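Local coordinates for protein DNA fragmentation factor subunit beta (Mus musculus, PDB 1V0D) that cuts DNA as the caspase-activated nuclease of apoptosis, fragmenting chromosomal DNA and inducing chromatin condensation, at residues A[131-136]-A[243-248]; A[160-165]-A[208-213]; A[225-230]-A[254-259]; A[262-267]-A[299-304]. One frame throughout, in Å; residues are numbered along the deposited sequence.

Contact 1: A[131-136]-A[243-248]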
# COMPACT_ATOMS: atom_id res chain seq x y z
N GLN A 131 -10.27 -18.97 -2.43
CA GLN A 131 -10.86 -17.88 -3.19
C GLN A 131 -12.26 -18.20 -3.72
O GLN A 131 -12.61 -19.36 -3.94
CB GLN A 131 -9.92 -17.53 -4.35
CG GLN A 131 -10.60 -17.17 -5.66
CD GLN A 131 -11.16 -18.38 -6.39
OE1 GLN A 131 -10.43 -19.34 -6.67
NE2 GLN A 131 -12.46 -18.34 -6.69
N ASN A 132 -13.07 -17.16 -3.90
CA ASN A 132 -14.41 -17.35 -4.42
C ASN A 132 -14.81 -16.19 -5.34
O ASN A 132 -15.72 -15.40 -5.05
CB ASN A 132 -15.41 -17.49 -3.28
CG ASN A 132 -16.80 -17.82 -3.78
OD1 ASN A 132 -17.00 -18.09 -4.97
ND2 ASN A 132 -17.76 -17.82 -2.87
N ILE A 133 -14.11 -16.11 -6.47
CA ILE A 133 -14.33 -15.07 -7.48
C ILE A 133 -15.75 -15.04 -8.01
O ILE A 133 -16.35 -13.97 -8.18
CB ILE A 133 -13.39 -15.29 -8.67
CG1 ILE A 133 -11.95 -15.25 -8.20
CG2 ILE A 133 -13.65 -14.24 -9.72
CD1 ILE A 133 -10.96 -15.61 -9.29
N THR A 134 -16.30 -16.22 -8.28
CA THR A 134 -17.63 -16.32 -8.83
C THR A 134 -18.73 -15.68 -7.99
O THR A 134 -19.68 -15.13 -8.54
CB THR A 134 -18.01 -17.78 -9.09
OG1 THR A 134 -16.97 -18.41 -9.85
CG2 THR A 134 -19.30 -17.85 -9.88
N ALA A 135 -18.60 -15.74 -6.67
CA ALA A 135 -19.62 -15.15 -5.80
C ALA A 135 -19.71 -13.63 -5.98
O ALA A 135 -18.69 -12.96 -6.13
CB ALA A 135 -19.33 -15.49 -4.35
N GLU A 136 -20.91 -13.09 -5.96
CA GLU A 136 -21.07 -11.65 -6.15
C GLU A 136 -21.73 -10.93 -4.99
O GLU A 136 -21.44 -9.75 -4.73
CB GLU A 136 -21.89 -11.39 -7.42
CG GLU A 136 -22.11 -9.92 -7.72
CD GLU A 136 -20.85 -9.21 -8.23
OE1 GLU A 136 -20.83 -7.96 -8.22
OE2 GLU A 136 -19.89 -9.91 -8.64
N SER A 243 -1.15 -9.27 -11.97
CA SER A 243 -2.59 -9.31 -12.16
C SER A 243 -3.21 -9.40 -10.78
O SER A 243 -2.51 -9.56 -9.78
CB SER A 243 -3.01 -10.51 -13.03
OG SER A 243 -2.88 -11.74 -12.35
N ILE A 244 -4.53 -9.27 -10.70
CA ILE A 244 -5.18 -9.33 -9.41
C ILE A 244 -6.68 -9.36 -9.60
O ILE A 244 -7.21 -8.67 -10.47
CB ILE A 244 -4.82 -8.09 -8.55
CG1 ILE A 244 -5.38 -8.24 -7.14
CG2 ILE A 244 -5.36 -6.82 -9.22
CD1 ILE A 244 -5.00 -7.11 -6.19
N ASN A 245 -7.37 -10.17 -8.80
CA ASN A 245 -8.82 -10.24 -8.89
C ASN A 245 -9.40 -9.90 -7.53
O ASN A 245 -9.67 -10.78 -6.71
CB ASN A 245 -9.27 -11.64 -9.33
CG ASN A 245 -10.76 -11.68 -9.69
OD1 ASN A 245 -11.17 -12.44 -10.57
ND2 ASN A 245 -11.56 -10.87 -9.01
N PRO A 246 -9.61 -8.60 -7.28
CA PRO A 246 -10.16 -8.14 -6.00
C PRO A 246 -11.51 -8.76 -5.65
O PRO A 246 -11.96 -8.65 -4.51
CB PRO A 246 -10.25 -6.63 -6.20
CG PRO A 246 -10.54 -6.51 -7.67
CD PRO A 246 -9.56 -7.50 -8.26
N TYR A 247 -12.16 -9.41 -6.61
CA TYR A 247 -13.46 -10.00 -6.36
C TYR A 247 -13.50 -11.36 -5.68
O TYR A 247 -14.57 -11.77 -5.21
CB TYR A 247 -14.27 -10.13 -7.65
CG TYR A 247 -14.72 -8.84 -8.26
CD1 TYR A 247 -13.88 -8.12 -9.11
CD2 TYR A 247 -16.00 -8.34 -8.02
CE1 TYR A 247 -14.30 -6.94 -9.72
CE2 TYR A 247 -16.43 -7.17 -8.63
CZ TYR A 247 -15.57 -6.48 -9.48
OH TYR A 247 -15.99 -5.32 -10.09
N GLY A 248 -12.39 -12.07 -5.62
CA GLY A 248 -12.50 -13.39 -5.02
C GLY A 248 -11.84 -13.64 -3.69
O GLY A 248 -11.50 -14.79 -3.39
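Ile133 lies over the turn 245-248, with its side chain meeting Asn245 and Gly248. Its CB stands back from the opposing segment, and the two branches do the touching. Ile133 CG1 comes first, 3.7 Å from Gly248 CA. From there the chain runs on extended (chi2 174°), which carries CD1 over the Asn245 side chain, 4.0 Å from its CG. The other branch, CG2, is anti to the backbone N and reaches the same amide carbon, Asn245 CG, at 3.9 Å, so both branches lie against one face of the Asn245 amide. Gly248 brings no side chain to this meeting; its CA and that of Ile133, 3.5 Å apart, are the nearest CA pair between the two segments. Beside this packing, Asn132 N donates a hydrogen bond to Gly248 O (2.9 Å, 159° at the hydrogen). Gly248 O also rests against Gln131, 3.3 Å from Gln131 CB. Farther along, the Glu136 carboxylate comes up obliquely to the Tyr247 ring, while its oxygens are held by Asn154, Ser156 and Arg212. Lys155 bridges the two segments, its NZ bonding to both Ala135 O and Tyr247 O. The contact thus ties the loop after helix 116-129 to the turn between strand 243-244 and helix 250-255, with the start of helix 155-175 packed against Tyr247.

Contact 2: A[160-165]-A[208-213]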
# COMPACT_ATOMS: atom_id res chain seq x y z
N ARG A 160 -16.97 -0.37 -7.36
CA ARG A 160 -17.40 0.77 -8.15
C ARG A 160 -17.21 2.00 -7.27
O ARG A 160 -16.57 2.98 -7.66
CB ARG A 160 -18.87 0.62 -8.53
CG ARG A 160 -19.36 1.60 -9.57
CD ARG A 160 -20.79 1.27 -9.95
NE ARG A 160 -20.95 -0.17 -10.15
CZ ARG A 160 -22.10 -0.82 -9.95
NH1 ARG A 160 -23.19 -0.17 -9.55
NH2 ARG A 160 -22.16 -2.14 -10.14
N TYR A 161 -17.76 1.93 -6.06
CA TYR A 161 -17.67 3.00 -5.07
C TYR A 161 -16.20 3.36 -4.81
O TYR A 161 -15.82 4.53 -4.74
CB TYR A 161 -18.31 2.55 -3.75
CG TYR A 161 -17.99 3.45 -2.58
CD1 TYR A 161 -18.73 4.60 -2.35
CD2 TYR A 161 -16.90 3.18 -1.74
CE1 TYR A 161 -18.40 5.48 -1.31
CE2 TYR A 161 -16.55 4.05 -0.70
CZ TYR A 161 -17.31 5.20 -0.48
OH TYR A 161 -16.99 6.07 0.55
N SER A 162 -15.38 2.33 -4.65
CA SER A 162 -13.97 2.52 -4.38
C SER A 162 -13.31 3.36 -5.46
O SER A 162 -12.58 4.30 -5.16
CB SER A 162 -13.29 1.17 -4.29
OG SER A 162 -11.89 1.35 -4.20
N CYS A 163 -13.57 3.01 -6.72
CA CYS A 163 -12.99 3.72 -7.85
C CYS A 163 -13.48 5.15 -7.86
O CYS A 163 -12.68 6.07 -8.06
CB CYS A 163 -13.38 3.05 -9.17
SG CYS A 163 -12.74 3.90 -10.63
N GLU A 164 -14.78 5.34 -7.66
CA GLU A 164 -15.37 6.68 -7.63
C GLU A 164 -14.69 7.57 -6.60
O GLU A 164 -14.59 8.78 -6.77
CB GLU A 164 -16.85 6.60 -7.27
CG GLU A 164 -17.72 5.98 -8.33
CD GLU A 164 -19.16 5.82 -7.85
OE1 GLU A 164 -19.64 6.75 -7.16
OE2 GLU A 164 -19.78 4.78 -8.18
N SER A 165 -14.21 6.95 -5.53
CA SER A 165 -13.56 7.66 -4.46
C SER A 165 -12.20 8.21 -4.87
O SER A 165 -11.88 9.36 -4.59
CB SER A 165 -13.40 6.75 -3.25
OG SER A 165 -14.68 6.29 -2.84
N SER A 208 -17.17 2.98 -13.03
CA SER A 208 -17.33 1.88 -13.97
C SER A 208 -16.00 1.16 -14.23
O SER A 208 -15.97 -0.03 -14.51
CB SER A 208 -17.90 2.46 -15.27
OG SER A 208 -17.65 1.58 -16.34
N TYR A 209 -14.90 1.89 -14.12
CA TYR A 209 -13.60 1.30 -14.35
C TYR A 209 -13.31 0.06 -13.52
O TYR A 209 -12.62 -0.84 -13.99
CB TYR A 209 -12.48 2.32 -14.08
CG TYR A 209 -12.35 3.43 -15.11
CD1 TYR A 209 -12.81 3.26 -16.41
CD2 TYR A 209 -11.73 4.64 -14.78
CE1 TYR A 209 -12.66 4.27 -17.37
CE2 TYR A 209 -11.58 5.65 -15.73
CZ TYR A 209 -12.04 5.46 -17.02
OH TYR A 209 -11.89 6.45 -17.95
N PHE A 210 -13.82 -0.01 -12.29
CA PHE A 210 -13.53 -1.16 -11.43
C PHE A 210 -14.57 -2.26 -11.37
O PHE A 210 -14.28 -3.33 -10.85
CB PHE A 210 -13.27 -0.72 -9.98
CG PHE A 210 -11.93 -0.09 -9.76
CD1 PHE A 210 -11.06 0.13 -10.82
CD2 PHE A 210 -11.56 0.32 -8.48
CE1 PHE A 210 -9.83 0.75 -10.61
CE2 PHE A 210 -10.34 0.94 -8.26
CZ PHE A 210 -9.47 1.16 -9.33
N ASP A 211 -15.76 -2.03 -11.90
CA ASP A 211 -16.76 -3.08 -11.80
C ASP A 211 -16.99 -3.93 -13.05
O ASP A 211 -17.33 -3.44 -14.12
CB ASP A 211 -18.08 -2.49 -11.25
CG ASP A 211 -19.23 -2.54 -12.23
OD1 ASP A 211 -19.43 -1.54 -12.94
OD2 ASP A 211 -19.94 -3.57 -12.27
N ARG A 212 -16.74 -5.23 -12.89
CA ARG A 212 -16.94 -6.18 -13.97
C ARG A 212 -18.41 -6.08 -14.30
O ARG A 212 -19.16 -5.35 -13.64
CB ARG A 212 -16.57 -7.60 -13.50
CG ARG A 212 -17.23 -8.04 -12.18
CD ARG A 212 -16.69 -9.41 -11.72
NE ARG A 212 -17.42 -9.94 -10.55
CZ ARG A 212 -17.07 -11.03 -9.87
NH1 ARG A 212 -15.99 -11.73 -10.21
NH2 ARG A 212 -17.80 -11.43 -8.84
N GLY A 213 -18.88 -6.78 -15.31
CA GLY A 213 -20.29 -6.64 -15.60
C GLY A 213 -20.69 -5.23 -16.04
O GLY A 213 -21.83 -4.82 -15.84
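Cys163 and Phe210 meet sulfur to ring face. The cysteine comes down on one face of the phenyl ring: CB lies over the rim side, with Cys163 CB 3.4 Å from Phe210 CD2, in a CH-pi contact, and SG stands almost on the ring normal, 8° off it, with Cys163 SG 4.1 Å from the Phe210 centroid. With SG anti to the backbone N (chi1 179°), the thiol is carried from the helix across the ring toward the adjoining residue, where Cys163 SG touches Tyr209 CB at 3.8 Å. Ser162 OG approaches the same Phe210 ring quite differently, at its edge and near its plane, 4.4 Å from CE2. Replacing Phe210 by an alanine is likely to leave Cys163 CB and SG without the aromatic face they lie on and to open a gap beside the helix. One helical turn earlier, Arg160 and Asp211 run side by side and point the same way. The arginine, bent at chi3, brings the edge of its guanidinium to the carboxylate, the two planes 63° apart. Arg160 NH2 reaches Asp211 OD2 at 3.4 Å, a weak hydrogen bond within a salt bridge, and Arg160 NE lies 3.5 Å from Asp211 OD1. Leu159 and Arg166 of the same helix also touch Phe210, and Phe256 meets its ring edge-to-face. Helix 155-175 thus receives the loop after helix 186-202 through a sulfur-aromatic and apolar patch, flanked by a long ion pair whose attraction is probably more electrostatic than directional.

Contact 3: A[225-230]-A[254-259]. With ZN (zinc ion), chain B.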
# COMPACT_ATOMS: atom_id res chain seq x y z
N GLY A 225 -13.48 -10.11 -13.32
CA GLY A 225 -12.86 -9.27 -12.31
C GLY A 225 -11.34 -9.24 -12.31
O GLY A 225 -10.74 -8.75 -11.35
N TRP A 226 -10.70 -9.75 -13.37
CA TRP A 226 -9.23 -9.75 -13.44
C TRP A 226 -8.59 -8.48 -14.03
O TRP A 226 -8.85 -8.12 -15.19
CB TRP A 226 -8.74 -10.95 -14.25
CG TRP A 226 -8.76 -12.24 -13.49
CD1 TRP A 226 -9.74 -13.20 -13.53
CD2 TRP A 226 -7.78 -12.69 -12.56
NE1 TRP A 226 -9.42 -14.22 -12.68
CE2 TRP A 226 -8.22 -13.94 -12.07
CE3 TRP A 226 -6.57 -12.17 -12.10
CZ2 TRP A 226 -7.49 -14.68 -11.13
CZ3 TRP A 226 -5.84 -12.89 -11.16
CH2 TRP A 226 -6.30 -14.14 -10.69
N PHE A 227 -7.75 -7.81 -13.24
CA PHE A 227 -7.06 -6.60 -13.69
C PHE A 227 -5.60 -6.93 -13.98
O PHE A 227 -4.99 -7.73 -13.29
CB PHE A 227 -7.11 -5.50 -12.64
CG PHE A 227 -8.49 -5.05 -12.29
CD1 PHE A 227 -9.30 -5.81 -11.45
CD2 PHE A 227 -8.98 -3.83 -12.76
CE1 PHE A 227 -10.58 -5.37 -11.08
CE2 PHE A 227 -10.26 -3.37 -12.39
CZ PHE A 227 -11.06 -4.15 -11.56
N SER A 228 -5.05 -6.31 -15.02
CA SER A 228 -3.66 -6.53 -15.40
C SER A 228 -2.88 -5.26 -15.22
O SER A 228 -3.33 -4.18 -15.62
CB SER A 228 -3.54 -6.97 -16.85
OG SER A 228 -3.93 -8.33 -17.00
N CYS A 229 -1.70 -5.36 -14.62
CA CYS A 229 -0.88 -4.18 -14.44
C CYS A 229 -0.55 -3.68 -15.84
O CYS A 229 -0.22 -4.47 -16.72
CB CYS A 229 0.40 -4.54 -13.69
SG CYS A 229 1.45 -3.13 -13.36
N GLN A 230 -0.65 -2.38 -16.06
CA GLN A 230 -0.32 -1.84 -17.37
C GLN A 230 1.14 -1.40 -17.41
O GLN A 230 1.54 -0.64 -18.29
CB GLN A 230 -1.22 -0.66 -17.70
CG GLN A 230 -2.70 -0.94 -17.55
CD GLN A 230 -3.55 0.21 -18.06
OE1 GLN A 230 -4.61 0.51 -17.51
NE2 GLN A 230 -3.08 0.85 -19.13
N ILE A 254 -8.40 -5.89 -0.40
CA ILE A 254 -7.57 -4.92 0.31
C ILE A 254 -6.26 -4.61 -0.41
O ILE A 254 -5.80 -3.46 -0.42
CB ILE A 254 -7.25 -5.44 1.74
CG1 ILE A 254 -8.54 -5.50 2.55
CG2 ILE A 254 -6.21 -4.56 2.42
CD1 ILE A 254 -8.39 -6.21 3.87
N LEU A 255 -5.64 -5.63 -1.01
CA LEU A 255 -4.40 -5.43 -1.74
C LEU A 255 -4.65 -4.49 -2.91
O LEU A 255 -3.80 -3.68 -3.28
CB LEU A 255 -3.84 -6.76 -2.22
CG LEU A 255 -3.22 -7.63 -1.12
CD1 LEU A 255 -2.97 -9.02 -1.65
CD2 LEU A 255 -1.92 -7.00 -0.65
N PHE A 256 -5.84 -4.58 -3.50
CA PHE A 256 -6.19 -3.73 -4.61
C PHE A 256 -6.07 -2.26 -4.18
O PHE A 256 -6.04 -1.35 -5.01
CB PHE A 256 -7.61 -4.06 -5.07
CG PHE A 256 -7.93 -3.56 -6.45
CD1 PHE A 256 -7.15 -3.94 -7.53
CD2 PHE A 256 -9.00 -2.70 -6.66
CE1 PHE A 256 -7.44 -3.47 -8.80
CE2 PHE A 256 -9.29 -2.22 -7.93
CZ PHE A 256 -8.51 -2.60 -8.99
N SER A 257 -5.99 -2.02 -2.88
CA SER A 257 -5.84 -0.66 -2.36
C SER A 257 -4.46 -0.16 -2.71
O SER A 257 -4.25 1.05 -2.87
CB SER A 257 -5.97 -0.64 -0.84
OG SER A 257 -7.28 -0.98 -0.44
N THR A 258 -3.51 -1.09 -2.82
CA THR A 258 -2.15 -0.73 -3.14
C THR A 258 -1.95 -0.51 -4.63
O THR A 258 -0.96 0.11 -5.04
CB THR A 258 -1.17 -1.80 -2.64
OG1 THR A 258 -1.41 -3.04 -3.31
CG2 THR A 258 -1.32 -1.98 -1.14
N TRP A 259 -2.87 -1.01 -5.45
CA TRP A 259 -2.80 -0.81 -6.89
C TRP A 259 -3.23 0.62 -7.12
O TRP A 259 -4.26 1.05 -6.61
CB TRP A 259 -3.72 -1.76 -7.64
CG TRP A 259 -3.10 -3.10 -7.78
CD1 TRP A 259 -2.72 -3.93 -6.77
CD2 TRP A 259 -2.80 -3.78 -9.00
NE1 TRP A 259 -2.20 -5.10 -7.29
CE2 TRP A 259 -2.24 -5.03 -8.66
CE3 TRP A 259 -2.95 -3.45 -10.36
CZ2 TRP A 259 -1.83 -5.95 -9.62
CZ3 TRP A 259 -2.55 -4.37 -11.32
CH2 TRP A 259 -1.99 -5.61 -10.94
ZN ZN B . 3.47 -4.33 -13.08
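A four-ligand zinc site begins here with Cys229, whose backbone also carries the edge of the Trp259 indole. Cys229 SG binds the zinc ion at 2.4 Å, and Cys238, His242 and Cys307 complete the site. SG is anti to the backbone N (chi1 -178°), which turns the thiolate to the metal while the rest of the residue faces the tryptophan. Trp259 CZ3 lies 3.5 Å from Cys229 CA and 3.8 Å from Cys229 CB, with Cys229 N at the ring edge, in its plane. Cys229 SG stands oblique to the six-membered ring of Trp259, 5.3 Å from the ring centroid, which places the indole in the second shell of the zinc site, beside Cys229. Two residues earlier, Phe227 presents a ring face to the tip of Phe256: CZ of Phe256 sits 3.8 Å above the Phe227 plane, over its centre. The side chains cross at about a right angle, but the ring planes are 44° apart, an oblique pairing. A serine replacing Phe227 would probably leave the Phe256 tip without its aromatic cover and loosen the join between strand 227-228 and segment 254-259. Ile244 of the partner strand, Pro246 and Leu302 touch Phe227 from elsewhere, and Ile244 also packs on both Phe256 and Trp259. Thr258 meets Thr258 of the second subunit. The short antiparallel pair 227-228 and 243-244 is thereby joined to the end of helix 250-255 and, through Leu302, to strand 300-303.

Contact 4: A[262-267]-A[299-304]. With MG (magnesium ion), chain C.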
# COMPACT_ATOMS: atom_id res chain seq x y z
N ASP A 262 -2.31 5.56 -11.80
CA ASP A 262 -1.26 6.55 -11.99
C ASP A 262 -1.38 7.43 -13.24
O ASP A 262 -1.51 6.94 -14.35
CB ASP A 262 0.08 5.80 -11.95
CG ASP A 262 1.30 6.71 -12.13
OD1 ASP A 262 1.42 7.75 -11.44
OD2 ASP A 262 2.15 6.34 -12.98
N HIS A 263 -1.35 8.75 -13.02
CA HIS A 263 -1.42 9.72 -14.12
C HIS A 263 -0.11 9.71 -14.91
O HIS A 263 0.96 9.93 -14.34
CB HIS A 263 -1.64 11.13 -13.59
CG HIS A 263 -3.00 11.37 -12.98
ND1 HIS A 263 -3.36 10.87 -11.75
CD2 HIS A 263 -4.07 12.06 -13.44
CE1 HIS A 263 -4.59 11.26 -11.47
NE2 HIS A 263 -5.04 11.98 -12.47
N ILE A 264 -0.19 9.47 -16.22
CA ILE A 264 1.01 9.46 -17.05
C ILE A 264 1.61 10.86 -17.05
O ILE A 264 2.80 11.03 -16.84
CB ILE A 264 0.69 9.02 -18.47
CG1 ILE A 264 -0.04 7.67 -18.45
CG2 ILE A 264 1.99 8.92 -19.28
CD1 ILE A 264 -0.42 7.14 -19.81
N ILE A 265 0.78 11.86 -17.32
CA ILE A 265 1.24 13.23 -17.27
C ILE A 265 0.81 13.59 -15.85
O ILE A 265 -0.39 13.73 -15.58
CB ILE A 265 0.51 14.13 -18.29
CG1 ILE A 265 0.76 13.62 -19.71
CG2 ILE A 265 0.97 15.56 -18.17
CD1 ILE A 265 0.15 14.50 -20.79
N GLU A 266 1.78 13.70 -14.95
CA GLU A 266 1.51 13.99 -13.54
C GLU A 266 0.49 15.09 -13.35
O GLU A 266 0.60 16.16 -13.93
CB GLU A 266 2.81 14.34 -12.84
CG GLU A 266 3.83 13.24 -12.89
CD GLU A 266 5.12 13.61 -12.18
OE1 GLU A 266 5.84 14.49 -12.70
OE2 GLU A 266 5.39 13.03 -11.11
N LYS A 267 -0.50 14.82 -12.52
CA LYS A 267 -1.55 15.80 -12.33
C LYS A 267 -1.18 16.95 -11.42
O LYS A 267 -1.45 18.11 -11.74
CB LYS A 267 -2.82 15.13 -11.82
CG LYS A 267 -3.06 15.30 -10.36
CD LYS A 267 -4.37 14.71 -9.93
CE LYS A 267 -4.51 14.83 -8.42
NZ LYS A 267 -5.73 14.16 -7.93
N ASN A 299 -5.34 9.15 -19.60
CA ASN A 299 -4.10 9.55 -18.97
C ASN A 299 -3.81 8.78 -17.68
O ASN A 299 -2.88 9.11 -16.95
CB ASN A 299 -4.16 11.05 -18.68
CG ASN A 299 -2.88 11.56 -18.07
OD1 ASN A 299 -1.80 11.14 -18.47
ND2 ASN A 299 -3.00 12.46 -17.10
N LEU A 300 -4.61 7.75 -17.41
CA LEU A 300 -4.45 6.93 -16.20
C LEU A 300 -4.04 5.50 -16.52
O LEU A 300 -4.71 4.83 -17.31
CB LEU A 300 -5.74 6.89 -15.38
CG LEU A 300 -6.31 8.19 -14.82
CD1 LEU A 300 -7.59 7.88 -14.04
CD2 LEU A 300 -5.30 8.89 -13.92
N LYS A 301 -2.96 5.04 -15.90
CA LYS A 301 -2.49 3.67 -16.08
C LYS A 301 -2.76 2.95 -14.75
O LYS A 301 -2.47 3.49 -13.68
CB LYS A 301 -0.98 3.66 -16.34
CG LYS A 301 -0.52 3.30 -17.76
CD LYS A 301 1.00 3.04 -17.74
CE LYS A 301 1.54 2.36 -19.02
NZ LYS A 301 1.73 3.30 -20.19
N LEU A 302 -3.34 1.75 -14.80
CA LEU A 302 -3.60 1.00 -13.58
C LEU A 302 -2.37 0.16 -13.30
O LEU A 302 -2.13 -0.82 -13.99
CB LEU A 302 -4.82 0.09 -13.75
CG LEU A 302 -5.11 -0.86 -12.57
CD1 LEU A 302 -5.46 -0.07 -11.32
CD2 LEU A 302 -6.25 -1.78 -12.95
N VAL A 303 -1.60 0.53 -12.29
CA VAL A 303 -0.39 -0.22 -11.97
C VAL A 303 -0.32 -0.82 -10.58
O VAL A 303 -0.86 -0.28 -9.61
CB VAL A 303 0.89 0.66 -12.10
CG1 VAL A 303 0.98 1.28 -13.48
CG2 VAL A 303 0.90 1.75 -11.04
N HIS A 304 0.38 -1.95 -10.51
CA HIS A 304 0.65 -2.66 -9.28
C HIS A 304 1.66 -1.73 -8.61
O HIS A 304 2.31 -0.95 -9.29
CB HIS A 304 1.25 -4.02 -9.63
CG HIS A 304 1.89 -4.74 -8.49
ND1 HIS A 304 3.08 -4.33 -7.92
CD2 HIS A 304 1.58 -5.91 -7.89
CE1 HIS A 304 3.48 -5.22 -7.03
NE2 HIS A 304 2.58 -6.19 -6.99
MG MG C . 1.17 9.11 -9.61
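Lys301 N gives its hydrogen to Asp262 O over 2.8 Å, nearly straight at 172°, and Asp262 N returns a bond to Lys301 O. Asp262 and Lys301 are a hydrogen-bonded pair of the antiparallel strands 260-263 and 300-303, consistent with the beta part of the His-Me finger fold. Next comes the non-hydrogen-bonded pair His263 and Leu300, after which Ile264 N bonds to Asn299 O. Beyond the strands Asn299 continues the pairing with its side chain. Its CG is anti to the backbone N (chi1 -178°), and the side chain crosses that of Ile265 at about a right angle to meet its backbone: Ile265 N donates in plane to a lone pair of Asn299 OD1 at 2.9 Å, while Asn299 ND2 reaches Ile265 O at 3.3 Å. These two bonds fix how the amide is turned, and ND2 has a second acceptor in Leu293 O. On one face of the sheet, His263 is held between neighbours. Lys267 CB covers one side of the imidazole, Leu300 CD2 the opposite one, and Asn299 ND2 stands at its edge, 3.8 Å from His263 CD2. His263 NE2 bonds to Leu294 O. Asp262 and Lys301 turn to the other face, where Asp262 joins His308 at the magnesium site and bonds through OD2 to His313. Asp262 OD1 is 2.3 Å from the magnesium ion, whereas Leu300 CD2 sits 3.3 Å above the centre of the His263 ring.

Overall arrangement
Contacts 1, 2 and 3 form a continuous cluster, and contact 3 leads on to contact 4 and the magnesium ion. Contact 2 is nested in the chain loop that contact 1 closes, and the two are tied by the salt bridge from Glu136 OE2 to Arg212 NH2 at 2.6 Å. Contacts 1 and 3 share a sheet through Ile244 O and Phe227 N, 2.9 Å apart. Gln230 N probably bonds to Leu302 O at 3.0 Å, linking contact 3 to contact 4. Contact 4 holds magnesium itself, and its Val303 side chain is about 6 Å from the zinc of contact 3. The centres of contacts 1 and 4 lie about 24 Å apart.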